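Local coordinates for protein AvrRxo1-ORF2 (Xanthomonas oryzae pv. oryzicola, PDB 4Z8T) that binds the type III effector AvrRxo1-ORF1, which has a polynucleotide kinase domain, and probably serves as its chaperone, at residues G39-D44 / M82-F87; L30-A35 / M73-Y78. All coordinates share one frame; numbering follows the deposited sequence.

Contact 1 (39-44 with 82-87) and contact 2 (30-35 with 73-78) lie on the same side of the chain's centre, their own centres about 10 Å apart. Their segments alternate along the chain. Two tyrosines of helix 63-77 join them: Tyr74 OH meets Glu41 O at 2.7 Å, probably as a hydrogen bond, and Tyr75 OH is bonded to Phe43 N. In return Lys40 NZ reaches Tyr74 O at 2.8 Å. Contact 2 is the more buried and lies nearer the partner proteins. Residues of 73-78 touch AvrRxo1-ORF1, whereas both segments of contact 1 are untouched by other chains of the assembly.

Contact 1: residues G39-D44 / M82-F87; sequences GKERFD and MTLKEF
Glu41 grips the approach to helix 84-94 with its backbone N, at Met82 O, and the first turn with its carboxylate, at Leu84 N. Its N donates to Met82 O at 2.7 Å, with an N-H...O angle of 163°. Its side chain runs out straight, with CG anti to the backbone N (chi1 180°) and the rest extended. CB passes Met82 O at 3.2 Å. CD comes to lie beside Leu84 N and CG. At the tip the two oxygens divide the work. OE1 accepts from Leu84 N at 3.1 Å, and the N-H comes from well above the carboxylate plane, 68° out of it. A water also donates to OE1 and accepts from Lys85 N, so the carboxylate serves two amides of the first helical turn, one directly and one through water. OE2 lies against Leu84 CD1. Glu41 OE2 is also close to the carboxylate of Glu47, which may raise the proton affinity of one of the two.

Leu84 crosses the Glu41 side chain at about a right angle. Its CD1 reaches Asp44 CB at 3.5 Å, and its CD2 reaches Phe43 CD1 at the same distance. Phe43 CE1 lies 4.2 Å from Phe87 CE2, so the two phenylalanines only brush. At the other end the selenium of selenomethionine Met82 rests on Lys40 CB at 4.1 Å. The Lys40 ammonium goes elsewhere, to Tyr74 O and Val81 O. A second water links Gly39 O to Met82 O.

Gly39 closes helix 6-38 in a Schellman motif, and Asp44 caps helix 45-51. Thr83 is the N-cap of helix 84-94, with a weak bond from Glu86 N to its OG1. The contact thus joins an interhelical loop to a capped helix N-terminus.

Contact 2: residues L30-A35 / M73-Y78; sequences LALVHA and MYYVEY
The helical segments 30-35 and 73-77 cross at 91°, with their axes 8.8 Å apart at the closest approach, and Ala31 and Tyr75 have the nearest CA atoms. The small side chain of Ala31 allows a close approach. Its CB lies 3.4 Å from Tyr75 O and also touches Tyr75 CB and Val76 CG2.

The Tyr75 ring carries most of the rest. Leu32 CD2 sits over one face, 3.4 Å from the ring centroid and 12° off the normal, a CH-pi contact. Tyr74 CD2 lies over the opposite face, so the ring is held between a methyl group and its own neighbour in sequence. Ala35 CB, one turn beyond Ala31, meets CE1 of the same ring at 3.6 Å, obliquely. With CG anti to the carbonyl carbon (chi1 -77°), the Tyr75 side chain runs past both Leu32 and Ala35. Its hydroxyl accepts a hydrogen bond from Phe43 N, which helps to anchor the far end of the side chain.

Helix 63-77 has a wider pi-type turn at 73-77. The contact joins the C-terminal part of the long helix 6-38 to the last turns of helix 63-77. Leu28 also touches Tyr75, and Asp27 touches Val76. On another side Met73 packs on Phe87 and Leu94 of helix 84-94, while Tyr74 touches Leu84, the first residue of helix 84-94.

Contact 1: residues G39-D44 / M82-F87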
# COMPACT_ATOMS: atom_id res chain seq x y z
N GLY B 39 -8.96 -10.03 -22.92
CA GLY B 39 -9.03 -9.75 -24.34
C GLY B 39 -8.72 -8.32 -24.73
O GLY B 39 -9.14 -7.85 -25.79
N LYS B 40 -7.99 -7.61 -23.87
CA LYS B 40 -7.60 -6.23 -24.14
C LYS B 40 -6.76 -6.16 -25.41
O LYS B 40 -5.90 -7.02 -25.64
CB LYS B 40 -6.82 -5.69 -22.93
CG LYS B 40 -6.25 -4.27 -23.07
CD LYS B 40 -5.87 -3.76 -21.69
CE LYS B 40 -5.13 -2.44 -21.76
NZ LYS B 40 -5.55 -1.56 -20.63
N GLU B 41 -7.02 -5.16 -26.25
CA GLU B 41 -6.29 -5.00 -27.51
C GLU B 41 -4.79 -4.90 -27.27
O GLU B 41 -4.33 -4.20 -26.36
CB GLU B 41 -6.80 -3.78 -28.28
CG GLU B 41 -6.11 -3.52 -29.60
CD GLU B 41 -6.70 -2.34 -30.36
OE1 GLU B 41 -7.74 -1.80 -29.91
OE2 GLU B 41 -6.13 -1.96 -31.40
N ARG B 42 -4.02 -5.63 -28.07
CA ARG B 42 -2.57 -5.62 -27.96
C ARG B 42 -2.00 -4.23 -28.22
O ARG B 42 -2.41 -3.56 -29.17
CB ARG B 42 -1.96 -6.59 -28.96
CG ARG B 42 -0.46 -6.68 -28.88
CD ARG B 42 -0.04 -7.96 -28.19
NE ARG B 42 -0.50 -9.13 -28.93
CZ ARG B 42 -0.04 -10.37 -28.75
NH1 ARG B 42 0.90 -10.60 -27.84
NH2 ARG B 42 -0.52 -11.37 -29.48
N PHE B 43 -1.06 -3.78 -27.38
CA PHE B 43 -0.53 -2.44 -27.56
C PHE B 43 0.30 -2.29 -28.83
O PHE B 43 1.25 -3.04 -29.06
CB PHE B 43 0.28 -1.96 -26.35
CG PHE B 43 0.72 -0.53 -26.46
CD1 PHE B 43 -0.19 0.50 -26.23
CD2 PHE B 43 2.01 -0.21 -26.83
CE1 PHE B 43 0.20 1.82 -26.35
CE2 PHE B 43 2.41 1.11 -26.96
CZ PHE B 43 1.50 2.12 -26.71
N ASP B 44 -0.08 -1.29 -29.62
CA ASP B 44 0.49 -1.03 -30.94
C ASP B 44 0.77 0.47 -31.02
O ASP B 44 -0.13 1.25 -31.29
CB ASP B 44 -0.54 -1.45 -32.00
CG ASP B 44 -0.06 -1.24 -33.43
OD1 ASP B 44 0.48 -0.16 -33.76
OD2 ASP B 44 -0.26 -2.16 -34.25
N MSE B 82 -9.97 -1.10 -23.00
CA MSE B 82 -9.81 -2.32 -23.80
C MSE B 82 -9.17 -2.10 -25.17
O MSE B 82 -8.62 -3.03 -25.77
CB MSE B 82 -11.17 -3.01 -23.96
CG MSE B 82 -11.78 -3.50 -22.67
SE MSE B 82 -10.75 -4.97 -21.91
CE MSE B 82 -10.15 -4.08 -20.28
N THR B 83 -9.24 -0.86 -25.66
CA THR B 83 -8.84 -0.55 -27.02
C THR B 83 -7.91 0.66 -27.12
O THR B 83 -7.94 1.55 -26.27
CB THR B 83 -10.08 -0.29 -27.90
OG1 THR B 83 -10.89 0.72 -27.28
CG2 THR B 83 -10.90 -1.56 -28.04
N LEU B 84 -7.08 0.68 -28.17
CA LEU B 84 -6.17 1.79 -28.41
C LEU B 84 -6.91 3.05 -28.83
O LEU B 84 -6.40 4.17 -28.68
CB LEU B 84 -5.13 1.42 -29.47
CG LEU B 84 -4.11 0.35 -29.11
CD1 LEU B 84 -3.24 0.03 -30.30
CD2 LEU B 84 -3.25 0.80 -27.96
N LYS B 85 -8.12 2.88 -29.36
CA LYS B 85 -8.95 4.00 -29.79
C LYS B 85 -9.47 4.72 -28.55
O LYS B 85 -9.61 5.94 -28.54
CB LYS B 85 -10.11 3.49 -30.64
CG LYS B 85 -10.90 4.57 -31.36
CD LYS B 85 -12.19 4.91 -30.63
CE LYS B 85 -13.18 5.58 -31.58
NZ LYS B 85 -13.49 4.70 -32.75
N GLU B 86 -9.74 3.94 -27.52
CA GLU B 86 -10.18 4.45 -26.23
C GLU B 86 -9.03 5.19 -25.58
O GLU B 86 -9.17 6.33 -25.13
CB GLU B 86 -10.57 3.25 -25.36
CG GLU B 86 -11.51 3.51 -24.20
CD GLU B 86 -12.10 2.22 -23.67
OE1 GLU B 86 -11.71 1.14 -24.17
OE2 GLU B 86 -12.95 2.27 -22.76
N PHE B 87 -7.88 4.53 -25.56
CA PHE B 87 -6.66 5.06 -24.95
C PHE B 87 -6.26 6.37 -25.62
O PHE B 87 -5.75 7.27 -24.97
CB PHE B 87 -5.54 4.04 -25.06
CG PHE B 87 -4.29 4.42 -24.32
CD1 PHE B 87 -4.32 4.66 -22.95
CD2 PHE B 87 -3.08 4.51 -24.98
CE1 PHE B 87 -3.17 5.00 -22.28
CE2 PHE B 87 -1.92 4.85 -24.31
CZ PHE B 87 -1.97 5.10 -22.95
O HOH W 1 -10.59 -5.39 -26.79
O HOH W 2 -9.22 0.44 -30.90

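Contact 2: residues L30-A35 / M73-Y78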
# COMPACT_ATOMS: atom_id res chain seq x y z
N LEU B 30 2.15 -8.35 -14.39
CA LEU B 30 0.81 -8.75 -13.94
C LEU B 30 -0.29 -8.15 -14.80
O LEU B 30 -1.28 -8.81 -15.09
CB LEU B 30 0.60 -8.37 -12.47
CG LEU B 30 1.51 -9.11 -11.49
CD1 LEU B 30 1.33 -8.49 -10.12
CD2 LEU B 30 1.14 -10.58 -11.48
N ALA B 31 -0.11 -6.90 -15.21
CA ALA B 31 -1.10 -6.23 -16.03
C ALA B 31 -1.26 -6.92 -17.38
O ALA B 31 -2.37 -7.01 -17.89
CB ALA B 31 -0.73 -4.77 -16.22
N LEU B 32 -0.15 -7.41 -17.93
CA LEU B 32 -0.18 -8.11 -19.22
C LEU B 32 -0.91 -9.44 -19.15
O LEU B 32 -1.61 -9.81 -20.08
CB LEU B 32 1.23 -8.34 -19.75
CG LEU B 32 1.97 -7.10 -20.27
CD1 LEU B 32 3.41 -7.44 -20.56
CD2 LEU B 32 1.29 -6.59 -21.52
N VAL B 33 -0.75 -10.16 -18.04
CA VAL B 33 -1.49 -11.41 -17.87
C VAL B 33 -2.99 -11.12 -17.81
O VAL B 33 -3.79 -11.76 -18.50
CB VAL B 33 -1.03 -12.18 -16.61
CG1 VAL B 33 -1.88 -13.42 -16.41
CG2 VAL B 33 0.42 -12.55 -16.74
N HIS B 34 -3.37 -10.13 -17.01
CA HIS B 34 -4.76 -9.75 -16.88
C HIS B 34 -5.32 -9.26 -18.22
O HIS B 34 -6.47 -9.54 -18.56
CB HIS B 34 -4.91 -8.66 -15.82
CG HIS B 34 -6.33 -8.28 -15.54
ND1 HIS B 34 -6.91 -7.15 -16.09
CD2 HIS B 34 -7.28 -8.86 -14.79
CE1 HIS B 34 -8.16 -7.07 -15.68
NE2 HIS B 34 -8.41 -8.09 -14.89
N ALA B 35 -4.51 -8.51 -18.96
CA ALA B 35 -4.92 -7.99 -20.26
C ALA B 35 -5.21 -9.13 -21.24
O ALA B 35 -6.23 -9.10 -21.94
CB ALA B 35 -3.87 -7.05 -20.82
N MSE B 73 1.68 2.87 -19.57
CA MSE B 73 0.47 3.59 -19.19
C MSE B 73 -0.78 2.82 -19.59
O MSE B 73 -1.71 2.65 -18.81
CB MSE B 73 0.46 5.00 -19.79
CG MSE B 73 -0.77 5.79 -19.44
SE MSE B 73 -0.75 7.51 -20.35
CE MSE B 73 0.90 8.15 -19.61
N TYR B 74 -0.79 2.32 -20.82
CA TYR B 74 -1.93 1.60 -21.35
C TYR B 74 -2.28 0.39 -20.48
O TYR B 74 -3.44 0.20 -20.11
CB TYR B 74 -1.57 1.14 -22.77
CG TYR B 74 -2.62 0.33 -23.50
CD1 TYR B 74 -3.85 0.87 -23.83
CD2 TYR B 74 -2.36 -0.98 -23.87
CE1 TYR B 74 -4.80 0.13 -24.51
CE2 TYR B 74 -3.30 -1.73 -24.56
CZ TYR B 74 -4.51 -1.17 -24.87
OH TYR B 74 -5.45 -1.91 -25.55
N TYR B 75 -1.27 -0.40 -20.13
CA TYR B 75 -1.51 -1.64 -19.41
C TYR B 75 -1.63 -1.47 -17.91
O TYR B 75 -2.48 -2.11 -17.29
CB TYR B 75 -0.40 -2.65 -19.70
CG TYR B 75 -0.55 -3.31 -21.06
CD1 TYR B 75 -1.69 -4.02 -21.38
CD2 TYR B 75 0.46 -3.20 -22.01
CE1 TYR B 75 -1.83 -4.63 -22.62
CE2 TYR B 75 0.33 -3.81 -23.26
CZ TYR B 75 -0.82 -4.51 -23.55
OH TYR B 75 -0.97 -5.11 -24.78
N VAL B 76 -0.79 -0.62 -17.33
CA VAL B 76 -0.72 -0.52 -15.87
C VAL B 76 -1.69 0.51 -15.31
O VAL B 76 -2.37 0.26 -14.32
CB VAL B 76 0.70 -0.20 -15.40
CG1 VAL B 76 0.75 -0.08 -13.88
CG2 VAL B 76 1.64 -1.28 -15.85
N GLU B 77 -1.78 1.67 -15.96
CA GLU B 77 -2.61 2.74 -15.42
C GLU B 77 -4.06 2.69 -15.86
O GLU B 77 -4.93 3.21 -15.17
CB GLU B 77 -2.03 4.10 -15.80
CG GLU B 77 -0.73 4.43 -15.13
CD GLU B 77 -0.29 5.83 -15.49
OE1 GLU B 77 0.82 5.99 -16.03
OE2 GLU B 77 -1.08 6.77 -15.24
N TYR B 78 -4.33 2.07 -17.01
CA TYR B 78 -5.70 2.02 -17.52
C TYR B 78 -6.12 0.60 -17.85
O TYR B 78 -6.38 0.28 -19.02
CB TYR B 78 -5.87 2.97 -18.72
CG TYR B 78 -5.60 4.41 -18.33
CD1 TYR B 78 -6.61 5.23 -17.85
CD2 TYR B 78 -4.32 4.94 -18.42
CE1 TYR B 78 -6.36 6.53 -17.48
CE2 TYR B 78 -4.05 6.24 -18.04
CZ TYR B 78 -5.09 7.03 -17.58
OH TYR B 78 -4.83 8.33 -17.20